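Local coordinates for SH2 domain-containing protein 3C (Homo sapiens, PDB 3T6G) that acts as an adapter in cell adhesion and migration signalling, its C-terminal Ras-GEF-like domain held in a closed form that binds BCAR1 but cannot perform canonical nucleotide exchange, at residues L63-L68 against L97-R102; E85-T88 against Q94-L97; N144-A149 against H208-I213; K190-N193 against G198-L201. The protein carries 2 engineered substitutions. One frame throughout, in Å; residues are numbered along the deposited sequence.

Contact 1 (L63-L68 against L97-R102); sequences LVARIL and LDLLER
V64, A65 and L99 meet through methyl groups, and V64 also rests on the aliphatic part of R102. CD2 of L99 does most of the touching. It lies 4.0 Å from A65 CB and 4.1 Å from V64 CG1. The V64 and L99 side chains run in opposing senses and overlap only at their ends. CG1 of V64 is turned anti to the backbone N (chi1 166°), which brings it over to the second helix. There it also comes to 4.2 Å from R102 CD. M84 and F206 cover A65 further, and L87 packs on L99, so the contact is buried.

The backbones come closest at A65 and L99, with CA atoms 7.0 Å apart. Here helix 50-64 ends against the flank of helix 93-115, two helices of the all-helical Ras-GEF (Cdc25-homology) domain. The end is a Schellman motif. R66 has positive phi (55°), and two bonds run back into the last turn. The bond from R66 N to L63 O is weak, at 3.2 Å.

The polar ends find partners outside the two segments. The R102 chain, extended from CG to NE, passes V64 at a slant, with CD touching CG1, and carries the guanidinium on to D61. NE forms a salt bridge there, and NH1 bonds to F277 O and T279 OG1. R66 NH2 and D98 OD2 are 5.6 Å apart and do not touch. R66 pairs with E11, while the D98 carboxylate bonds to S14 OG and S15 N.

Contact 2 (E85-T88 against Q94-L97); sequences ELLT and QLRL
L87 and R96 have the closest backbones, with CA atoms 5.9 Å apart, where the chain leaves helix 83-86 and soon turns into helix 93-115. CD2 of L95 makes both leucine-leucine touches. It lies 4.1 Å from L86 CD2, whose side chain crosses it at a slant, and 4.1 Å from L87 CB. On the same segment, E85 pairs with a basic side chain of another protein's chain.

R96 adds an aliphatic touch and a hydrogen bond. Its CG packs 3.9 Å from L87 CB. The chain then bends at chi3 (-61°), and this turns the guanidinium back to the carbonyl of L87. NH1 donates to L87 O with an N-H...O angle of 140°; the modelled 2.5 Å is very short, and the exact length is doubtful. The oxygen lies near the guanidinium plane, but NH1 stands well above the carbonyl plane, 64° out of it. NH1 also bonds to L89 O, and NE forms a salt bridge with E217.

A methionine in place of R96 would probably leave L87 O without this donor and E217 without its charge partner. A cationic group thus serves two carbonyls, L87 O and L89 O, just past a helix end, and is probably stabilised by the carboxylate of E217.

Contact 3 (N144-A149 against H208-I213); sequences NMFSFA and HVLPLI
M145 meets H208 near the root of its side chain, and the two side chains cross at about a right angle. CB of M145 lies 3.6 Å from H208 N and 4.0 Å from H208 CB. CG is next, 3.7 Å from H208 N. It stands anti to the carbonyl carbon (chi1 -60°), and bends at chi2 and chi3 then carry the tip away from 208-213. There M145 SD packs 3.8 Å from P199 CG, outside the pair.

A second touch is made by F146. It offers CD1 to L210 CD1 at 3.8 Å, meeting it obliquely. The phenyl ring also stacks with F206, and F103 of helix 93-115 packs on L210.

Both segments are helix starts within the Ras-GEF domain. N144 is the N-cap of helix 145-155, its OD1 taking weak bonds from F146 N and S147 N. V209 holds the N-cap position of helix 210-215. Between the two starts sits a water. It donates weakly to M145 O at 2.6 Å and bonds to H208 ND1 at 2.7 Å, in the plane of the imidazole. P211 CD lies over one face of that ring, near the rim, 3.1 Å above the plane.

NE2 of H208 bonds to N193 OD1 of helix 175-193. The imidazole is therefore gripped at both nitrogens, which probably fixes its rotation. The water spans polar atoms that do not bond directly. The ring, just ahead of helix 210-215, is thus tied to helix 145-155 through the water and to helix 175-193 through N193.

Contact 4 (K190-N193 against G198-L201); sequences KSLN and GPPL
L192 touches G198 and P199 with one methyl, CD2. Its CG lies anti to the carbonyl carbon and beside the backbone N (chi1 -67°), and chi2 of 178° sends CD1 straight on from CA while CD2 branches off. The branched methyl faces the loop. It lies 3.6 Å from G198 CA and 3.8 Å from P199 CD. The L192 and P199 side chains cross at about a right angle, so the methyl meets one ring atom and does not lie along the ring. CD1 goes to another neighbour, the sulfur of M145, with L192 CD1 and M145 SD 3.9 Å apart. The two methyls thus serve different partners, one the loop and the other helix 145-155. L192 CB in turn packs on H208.

G198 takes the methyl on its backbone carbon. A CB on G198 would come about 3.5 Å from L192 CD2 and would collide with P199 CD, at 2.5 Å. The CA atoms of G198 and L192 are the nearest pair, 5.7 Å apart. The loop after helix 175-193 of the Ras-GEF domain brushes L192 at G198 and P199, then leads away toward helix 210-215. The contact is small and local, with 73 Å² buried in all, and it is purely apolar.

P199 is extended, with backbone angles close to those of polyproline II. T204 also packs on its ring. Further on, the loop rests against helix 253-263 through L201.

How the contacts relate
From the N terminus, contact 1 closes the first loop, from the end of helix 50-64 to helix 93-115. Contact 2 closes a short turn within that loop, from helix 83-86 to the same helix, and the two share L97. L87 CD2 and L99 CD1 join them, 3.5 Å apart. Contact 3 opens later and closes a longer loop between helices 145-155 and 210-215. Contact 4 lies within it, at the turn after helix 175-193. I213 packs on L99, L100 and R96, tying contact 3 to contacts 1 and 2. Contact 4 touches contact 3 alone; its centre is about 20 Å from those of contacts 1 and 2.

Contact 1 (L63-L68 against L97-R102)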
loop_
_atom_site.group_PDB
_atom_site.type_symbol
_atom_site.label_atom_id
_atom_site.label_comp_id
_atom_site.label_asym_id
_atom_site.label_seq_id
_atom_site.Cartn_x
_atom_site.Cartn_y
_atom_site.Cartn_z
ATOM N N LEU A 63 2.431 7.661 11.474
ATOM C CA LEU A 63 3.161 8.913 11.294
ATOM C C LEU A 63 3.674 8.965 9.857
ATOM O O LEU A 63 3.605 10.003 9.202
ATOM C CB LEU A 63 4.315 9.043 12.303
ATOM C CG LEU A 63 3.941 9.570 13.705
ATOM C CD1 LEU A 63 5.014 9.314 14.789
ATOM C CD2 LEU A 63 3.638 11.075 13.665
ATOM N N VAL A 64 4.177 7.831 9.374
ATOM C CA VAL A 64 4.811 7.758 8.070
ATOM C C VAL A 64 3.755 7.891 6.994
ATOM O O VAL A 64 3.972 8.514 5.960
ATOM C CB VAL A 64 5.542 6.420 7.863
ATOM C CG1 VAL A 64 5.901 6.221 6.387
ATOM C CG2 VAL A 64 6.798 6.346 8.740
ATOM N N ALA A 65 2.604 7.298 7.250
ATOM C CA ALA A 65 1.522 7.307 6.286
ATOM C C ALA A 65 0.724 8.606 6.335
ATOM O O ALA A 65 -0.267 8.742 5.632
ATOM C CB ALA A 65 0.593 6.147 6.568
ATOM N N ARG A 66 1.131 9.538 7.198
ATOM C CA ARG A 66 0.368 10.770 7.412
ATOM C C ARG A 66 -1.075 10.530 7.785
ATOM O O ARG A 66 -1.976 11.136 7.225
ATOM C CB ARG A 66 0.470 11.705 6.196
ATOM C CG ARG A 66 1.930 11.878 5.851
ATOM C CD ARG A 66 2.149 12.770 4.722
ATOM N NE ARG A 66 3.408 12.424 4.091
ATOM C CZ ARG A 66 3.906 13.071 3.048
ATOM N NH1 ARG A 66 3.231 14.097 2.529
ATOM N NH2 ARG A 66 5.070 12.688 2.528
ATOM N N ILE A 67 -1.278 9.649 8.755
ATOM C CA ILE A 67 -2.553 9.524 9.455
ATOM C C ILE A 67 -2.474 10.283 10.785
ATOM O O ILE A 67 -3.492 10.763 11.299
ATOM C CB ILE A 67 -2.907 8.026 9.668
ATOM C CG1 ILE A 67 -3.284 7.401 8.322
ATOM C CG2 ILE A 67 -4.051 7.841 10.683
ATOM C CD1 ILE A 67 -3.318 5.885 8.337
ATOM N N LEU A 68 -1.258 10.386 11.337
ATOM C CA LEU A 68 -1.022 11.157 12.554
ATOM C C LEU A 68 0.142 12.102 12.338
ATOM O O LEU A 68 0.942 11.902 11.421
ATOM C CB LEU A 68 -0.658 10.248 13.746
ATOM C CG LEU A 68 -1.661 9.307 14.410
ATOM C CD1 LEU A 68 -0.899 8.409 15.363
ATOM C CD2 LEU A 68 -2.776 10.043 15.128
ATOM N N LEU A 97 5.747 4.947 -2.719
ATOM C CA LEU A 97 6.994 4.214 -2.772
ATOM C C LEU A 97 7.579 4.022 -1.366
ATOM O O LEU A 97 8.089 2.948 -1.065
ATOM C CB LEU A 97 7.988 4.880 -3.719
ATOM C CG LEU A 97 7.612 4.816 -5.202
ATOM C CD1 LEU A 97 8.716 5.432 -6.036
ATOM C CD2 LEU A 97 7.382 3.386 -5.630
ATOM N N ASP A 98 7.477 5.048 -0.511
ATOM C CA ASP A 98 7.962 4.969 0.869
ATOM C C ASP A 98 7.226 3.904 1.672
ATOM O O ASP A 98 7.843 3.147 2.420
ATOM C CB ASP A 98 7.815 6.306 1.604
ATOM C CG ASP A 98 8.824 7.314 1.160
ATOM O OD1 ASP A 98 9.861 6.891 0.590
ATOM O OD2 ASP A 98 8.580 8.525 1.383
ATOM N N LEU A 99 5.904 3.875 1.548
ATOM C CA LEU A 99 5.133 2.848 2.213
ATOM C C LEU A 99 5.509 1.460 1.698
ATOM O O LEU A 99 5.371 0.492 2.420
ATOM C CB LEU A 99 3.631 3.067 2.063
ATOM C CG LEU A 99 2.974 4.195 2.848
ATOM C CD1 LEU A 99 1.489 4.280 2.453
ATOM C CD2 LEU A 99 3.111 3.953 4.338
ATOM N N LEU A 100 5.969 1.354 0.454
ATOM C CA LEU A 100 6.352 0.044 -0.066
ATOM C C LEU A 100 7.709 -0.388 0.512
ATOM O O LEU A 100 7.909 -1.573 0.820
ATOM C CB LEU A 100 6.357 -0.004 -1.605
ATOM C CG LEU A 100 5.010 -0.083 -2.351
ATOM C CD1 LEU A 100 5.176 0.241 -3.839
ATOM C CD2 LEU A 100 4.325 -1.420 -2.196
ATOM N N GLU A 101 8.641 0.553 0.662
ATOM C CA GLU A 101 9.915 0.230 1.301
ATOM C C GLU A 101 9.641 -0.196 2.728
ATOM O O GLU A 101 10.216 -1.167 3.220
ATOM C CB GLU A 101 10.879 1.413 1.315
ATOM C CG GLU A 101 12.209 1.104 2.022
ATOM C CD GLU A 101 13.181 0.307 1.155
ATOM O OE1 GLU A 101 13.196 0.538 -0.070
ATOM O OE2 GLU A 101 13.934 -0.543 1.685
ATOM N N ARG A 102 8.737 0.525 3.379
ATOM C CA ARG A 102 8.469 0.267 4.780
ATOM C C ARG A 102 7.964 -1.153 4.941
ATOM O O ARG A 102 8.514 -1.936 5.721
ATOM C CB ARG A 102 7.454 1.255 5.369
ATOM C CG ARG A 102 7.426 1.220 6.911
ATOM C CD ARG A 102 6.454 2.221 7.535
ATOM N NE ARG A 102 6.099 1.839 8.897
ATOM C CZ ARG A 102 6.959 1.814 9.919
ATOM N NH1 ARG A 102 8.238 2.154 9.753
ATOM N NH2 ARG A 102 6.543 1.455 11.119
#

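Contact 2 (E85-T88 against Q94-L97)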
loop_
_atom_site.group_PDB
_atom_site.type_symbol
_atom_site.label_atom_id
_atom_site.label_comp_id
_atom_site.label_asym_id
_atom_site.label_seq_id
_atom_site.Cartn_x
_atom_site.Cartn_y
_atom_site.Cartn_z
ATOM N N GLU A 85 -5.557 10.072 1.398
ATOM C CA GLU A 85 -6.003 10.751 0.186
ATOM C C GLU A 85 -4.825 10.948 -0.744
ATOM O O GLU A 85 -4.909 10.672 -1.940
ATOM C CB GLU A 85 -6.645 12.087 0.519
ATOM C CG GLU A 85 -7.012 12.907 -0.689
ATOM C CD GLU A 85 -8.158 13.863 -0.393
ATOM O OE1 GLU A 85 -8.564 13.924 0.790
ATOM O OE2 GLU A 85 -8.653 14.538 -1.332
ATOM N N LEU A 86 -3.702 11.362 -0.179
ATOM C CA LEU A 86 -2.520 11.640 -0.986
ATOM C C LEU A 86 -2.089 10.454 -1.839
ATOM O O LEU A 86 -1.606 10.637 -2.953
ATOM C CB LEU A 86 -1.342 12.126 -0.128
ATOM C CG LEU A 86 -0.116 12.442 -0.999
ATOM C CD1 LEU A 86 -0.461 13.565 -1.982
ATOM C CD2 LEU A 86 1.137 12.812 -0.214
ATOM N N LEU A 87 -2.246 9.236 -1.331
ATOM C CA LEU A 87 -1.705 8.079 -2.057
ATOM C C LEU A 87 -2.564 7.551 -3.221
ATOM O O LEU A 87 -2.166 6.607 -3.899
ATOM C CB LEU A 87 -1.252 6.959 -1.106
ATOM C CG LEU A 87 -2.179 6.530 0.024
ATOM C CD1 LEU A 87 -3.334 5.754 -0.536
ATOM C CD2 LEU A 87 -1.410 5.686 1.006
ATOM N N THR A 88 -3.720 8.170 -3.452
ATOM C CA THR A 88 -4.501 7.907 -4.653
ATOM C C THR A 88 -4.123 8.870 -5.780
ATOM O O THR A 88 -4.377 8.601 -6.950
ATOM C CB THR A 88 -6.002 8.088 -4.401
ATOM O OG1 THR A 88 -6.308 9.486 -4.356
ATOM C CG2 THR A 88 -6.424 7.420 -3.101
ATOM N N GLN A 94 5.585 9.379 -4.301
ATOM C CA GLN A 94 6.697 9.174 -3.379
ATOM C C GLN A 94 6.257 8.527 -2.042
ATOM O O GLN A 94 6.937 7.651 -1.513
ATOM C CB GLN A 94 7.444 10.470 -3.144
ATOM C CG GLN A 94 8.802 10.250 -2.524
ATOM C CD GLN A 94 9.645 9.278 -3.329
ATOM O OE1 GLN A 94 9.963 8.184 -2.858
ATOM N NE2 GLN A 94 10.011 9.671 -4.548
ATOM N N LEU A 95 5.121 8.982 -1.522
ATOM C CA LEU A 95 4.468 8.370 -0.404
ATOM C C LEU A 95 4.289 6.875 -0.677
ATOM O O LEU A 95 4.788 6.033 0.076
ATOM C CB LEU A 95 3.107 9.041 -0.141
ATOM C CG LEU A 95 2.456 8.429 1.113
ATOM C CD1 LEU A 95 3.441 8.498 2.330
ATOM C CD2 LEU A 95 1.096 9.052 1.466
ATOM N N ARG A 96 3.592 6.552 -1.763
ATOM C CA ARG A 96 3.381 5.159 -2.159
ATOM C C ARG A 96 4.687 4.353 -2.189
ATOM O O ARG A 96 4.738 3.197 -1.746
ATOM C CB ARG A 96 2.721 5.077 -3.528
ATOM C CG ARG A 96 1.216 5.214 -3.525
ATOM C CD ARG A 96 0.667 4.929 -4.935
ATOM N NE ARG A 96 1.205 5.873 -5.913
ATOM C CZ ARG A 96 0.554 6.956 -6.321
ATOM N NH1 ARG A 96 -0.653 7.216 -5.843
ATOM N NH2 ARG A 96 1.112 7.782 -7.189
ATOM N N LEU A 97 5.747 4.947 -2.719
ATOM C CA LEU A 97 6.994 4.214 -2.772
ATOM C C LEU A 97 7.579 4.022 -1.366
ATOM O O LEU A 97 8.089 2.948 -1.065
ATOM C CB LEU A 97 7.988 4.880 -3.719
ATOM C CG LEU A 97 7.612 4.816 -5.202
ATOM C CD1 LEU A 97 8.716 5.432 -6.036
ATOM C CD2 LEU A 97 7.382 3.386 -5.630
#

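Contact 3 (N144-A149 against H208-I213)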
loop_
_atom_site.group_PDB
_atom_site.type_symbol
_atom_site.label_atom_id
_atom_site.label_comp_id
_atom_site.label_asym_id
_atom_site.label_seq_id
_atom_site.Cartn_x
_atom_site.Cartn_y
_atom_site.Cartn_z
ATOM N N ASN A 144 -4.844 -2.156 12.335
ATOM C CA ASN A 144 -3.789 -1.655 11.471
ATOM C C ASN A 144 -3.489 -2.685 10.378
ATOM O O ASN A 144 -2.649 -3.565 10.581
ATOM C CB ASN A 144 -2.519 -1.346 12.306
ATOM C CG ASN A 144 -1.348 -0.966 11.441
ATOM O OD1 ASN A 144 -1.507 -0.804 10.227
ATOM N ND2 ASN A 144 -0.159 -0.834 12.039
ATOM N N MET A 145 -4.185 -2.589 9.234
ATOM C CA MET A 145 -4.043 -3.568 8.147
ATOM C C MET A 145 -2.665 -3.518 7.508
ATOM O O MET A 145 -2.208 -4.487 6.916
ATOM C CB MET A 145 -5.080 -3.358 7.041
ATOM C CG MET A 145 -6.538 -3.461 7.435
ATOM S SD MET A 145 -6.947 -4.969 8.352
ATOM C CE MET A 145 -6.216 -4.608 9.947
ATOM N N PHE A 146 -2.010 -2.375 7.603
ATOM C CA PHE A 146 -0.710 -2.213 6.955
ATOM C C PHE A 146 0.318 -3.178 7.560
ATOM O O PHE A 146 0.778 -4.101 6.890
ATOM C CB PHE A 146 -0.253 -0.746 7.033
ATOM C CG PHE A 146 1.161 -0.505 6.523
ATOM C CD1 PHE A 146 1.415 -0.327 5.190
ATOM C CD2 PHE A 146 2.220 -0.445 7.391
ATOM C CE1 PHE A 146 2.689 -0.103 4.737
ATOM C CE2 PHE A 146 3.495 -0.217 6.936
ATOM C CZ PHE A 146 3.734 -0.053 5.616
ATOM N N SER A 147 0.661 -2.984 8.832
ATOM C CA SER A 147 1.630 -3.868 9.499
ATOM C C SER A 147 1.128 -5.293 9.765
ATOM O O SER A 147 1.911 -6.240 9.769
ATOM C CB SER A 147 2.208 -3.223 10.763
ATOM O OG SER A 147 3.313 -2.393 10.394
ATOM N N PHE A 148 -0.171 -5.444 9.973
ATOM C CA PHE A 148 -0.769 -6.765 9.957
ATOM C C PHE A 148 -0.283 -7.559 8.739
ATOM O O PHE A 148 0.182 -8.680 8.870
ATOM C CB PHE A 148 -2.281 -6.654 9.926
ATOM C CG PHE A 148 -2.964 -7.942 9.565
ATOM C CD1 PHE A 148 -2.878 -9.046 10.408
ATOM C CD2 PHE A 148 -3.705 -8.053 8.382
ATOM C CE1 PHE A 148 -3.501 -10.242 10.083
ATOM C CE2 PHE A 148 -4.349 -9.256 8.038
ATOM C CZ PHE A 148 -4.239 -10.357 8.892
ATOM N N ALA A 149 -0.367 -6.959 7.554
ATOM C CA ALA A 149 -0.007 -7.656 6.318
ATOM C C ALA A 149 1.497 -7.736 6.154
ATOM O O ALA A 149 2.013 -8.653 5.523
ATOM C CB ALA A 149 -0.635 -6.965 5.096
ATOM N N HIS A 208 -6.549 -1.283 4.439
ATOM C CA HIS A 208 -5.750 -2.102 3.538
ATOM C C HIS A 208 -5.515 -1.319 2.225
ATOM O O HIS A 208 -6.443 -1.107 1.445
ATOM C CB HIS A 208 -6.457 -3.456 3.314
ATOM C CG HIS A 208 -5.624 -4.466 2.591
ATOM N ND1 HIS A 208 -4.282 -4.637 2.837
ATOM C CD2 HIS A 208 -5.944 -5.355 1.615
ATOM C CE1 HIS A 208 -3.805 -5.588 2.047
ATOM N NE2 HIS A 208 -4.795 -6.038 1.298
ATOM N N VAL A 209 -4.282 -0.880 1.993
ATOM C CA VAL A 209 -3.966 -0.058 0.825
ATOM C C VAL A 209 -2.827 -0.658 0.005
ATOM O O VAL A 209 -2.390 -0.054 -0.973
ATOM C CB VAL A 209 -3.546 1.420 1.210
ATOM C CG1 VAL A 209 -4.576 2.095 2.089
ATOM C CG2 VAL A 209 -2.191 1.452 1.905
ATOM N N LEU A 210 -2.318 -1.827 0.394
ATOM C CA LEU A 210 -1.243 -2.433 -0.405
ATOM C C LEU A 210 -1.651 -2.878 -1.822
ATOM O O LEU A 210 -0.898 -2.695 -2.771
ATOM C CB LEU A 210 -0.510 -3.549 0.336
ATOM C CG LEU A 210 0.884 -3.005 0.611
ATOM C CD1 LEU A 210 0.886 -2.286 1.946
ATOM C CD2 LEU A 210 1.931 -4.085 0.560
ATOM N N PRO A 211 -2.825 -3.486 -1.973
ATOM C CA PRO A 211 -3.182 -3.731 -3.369
ATOM C C PRO A 211 -3.163 -2.431 -4.171
ATOM O O PRO A 211 -2.411 -2.349 -5.128
ATOM C CB PRO A 211 -4.594 -4.299 -3.264
ATOM C CG PRO A 211 -4.563 -5.035 -1.983
ATOM C CD PRO A 211 -3.722 -4.190 -1.045
ATOM N N LEU A 212 -3.946 -1.434 -3.772
ATOM C CA LEU A 212 -3.943 -0.134 -4.452
ATOM C C LEU A 212 -2.545 0.422 -4.794
ATOM O O LEU A 212 -2.244 0.696 -5.946
ATOM C CB LEU A 212 -4.673 0.896 -3.611
ATOM C CG LEU A 212 -4.529 2.337 -4.111
ATOM C CD1 LEU A 212 -5.272 2.516 -5.453
ATOM C CD2 LEU A 212 -5.057 3.318 -3.078
ATOM N N ILE A 213 -1.685 0.613 -3.806
ATOM C CA ILE A 213 -0.423 1.263 -4.115
ATOM C C ILE A 213 0.457 0.421 -5.017
ATOM O O ILE A 213 1.356 0.930 -5.682
ATOM C CB ILE A 213 0.352 1.716 -2.866
ATOM C CG1 ILE A 213 0.685 0.536 -1.949
ATOM C CG2 ILE A 213 -0.427 2.791 -2.112
ATOM C CD1 ILE A 213 1.495 0.970 -0.735
HETATM O O HOH W 1 -2.257 -3.700 4.394
#

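Contact 4 (K190-N193 against G198-L201)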
loop_
_atom_site.group_PDB
_atom_site.type_symbol
_atom_site.label_atom_id
_atom_site.label_comp_id
_atom_site.label_asym_id
_atom_site.label_seq_id
_atom_site.Cartn_x
_atom_site.Cartn_y
_atom_site.Cartn_z
ATOM N N LYS A 190 -6.463 -13.030 2.695
ATOM C CA LYS A 190 -6.728 -13.454 1.331
ATOM C C LYS A 190 -7.943 -12.700 0.791
ATOM O O LYS A 190 -7.946 -12.277 -0.359
ATOM C CB LYS A 190 -6.959 -14.959 1.285
ATOM C CG LYS A 190 -6.549 -15.632 0.002
ATOM C CD LYS A 190 -6.810 -17.135 0.120
ATOM C CE LYS A 190 -6.494 -17.879 -1.170
ATOM N NZ LYS A 190 -6.589 -19.365 -0.966
ATOM N N SER A 191 -8.964 -12.534 1.634
ATOM C CA SER A 191 -10.117 -11.691 1.327
ATOM C C SER A 191 -9.712 -10.254 1.030
ATOM O O SER A 191 -10.045 -9.720 -0.025
ATOM C CB SER A 191 -11.098 -11.665 2.491
ATOM O OG SER A 191 -11.903 -12.827 2.522
ATOM N N LEU A 192 -9.012 -9.627 1.970
ATOM C CA LEU A 192 -8.679 -8.219 1.837
ATOM C C LEU A 192 -8.066 -7.983 0.476
ATOM O O LEU A 192 -8.353 -6.977 -0.169
ATOM C CB LEU A 192 -7.675 -7.769 2.911
ATOM C CG LEU A 192 -8.101 -7.744 4.375
ATOM C CD1 LEU A 192 -6.924 -7.306 5.265
ATOM C CD2 LEU A 192 -9.282 -6.818 4.533
ATOM N N ASN A 193 -7.204 -8.911 0.060
ATOM C CA ASN A 193 -6.449 -8.767 -1.175
ATOM C C ASN A 193 -7.300 -9.101 -2.406
ATOM O O ASN A 193 -6.922 -8.786 -3.526
ATOM C CB ASN A 193 -5.245 -9.693 -1.172
ATOM C CG ASN A 193 -4.097 -9.162 -0.379
ATOM O OD1 ASN A 193 -3.966 -7.955 -0.156
ATOM N ND2 ASN A 193 -3.217 -10.066 0.034
ATOM N N GLY A 198 -13.701 -5.711 4.003
ATOM C CA GLY A 198 -12.599 -5.519 4.928
ATOM C C GLY A 198 -13.055 -5.327 6.363
ATOM O O GLY A 198 -14.193 -5.665 6.708
ATOM N N PRO A 199 -12.168 -4.773 7.207
ATOM C CA PRO A 199 -12.392 -4.592 8.648
ATOM C C PRO A 199 -13.399 -3.488 8.924
ATOM O O PRO A 199 -13.471 -2.531 8.147
ATOM C CB PRO A 199 -11.017 -4.176 9.163
ATOM C CG PRO A 199 -10.395 -3.471 8.001
ATOM C CD PRO A 199 -10.886 -4.191 6.772
ATOM N N PRO A 200 -14.162 -3.608 10.022
ATOM C CA PRO A 200 -15.164 -2.587 10.337
ATOM C C PRO A 200 -14.482 -1.237 10.424
ATOM O O PRO A 200 -13.519 -1.056 11.168
ATOM C CB PRO A 200 -15.711 -3.022 11.699
ATOM C CG PRO A 200 -14.664 -3.915 12.274
ATOM C CD PRO A 200 -13.989 -4.583 11.114
ATOM N N LEU A 201 -14.965 -0.305 9.618
ATOM C CA LEU A 201 -14.368 1.009 9.512
ATOM C C LEU A 201 -14.221 1.641 10.907
ATOM O O LEU A 201 -13.278 2.391 11.165
ATOM C CB LEU A 201 -15.260 1.861 8.603
ATOM C CG LEU A 201 -14.833 3.173 7.950
ATOM C CD1 LEU A 201 -13.758 2.967 6.896
ATOM C CD2 LEU A 201 -16.073 3.782 7.335
#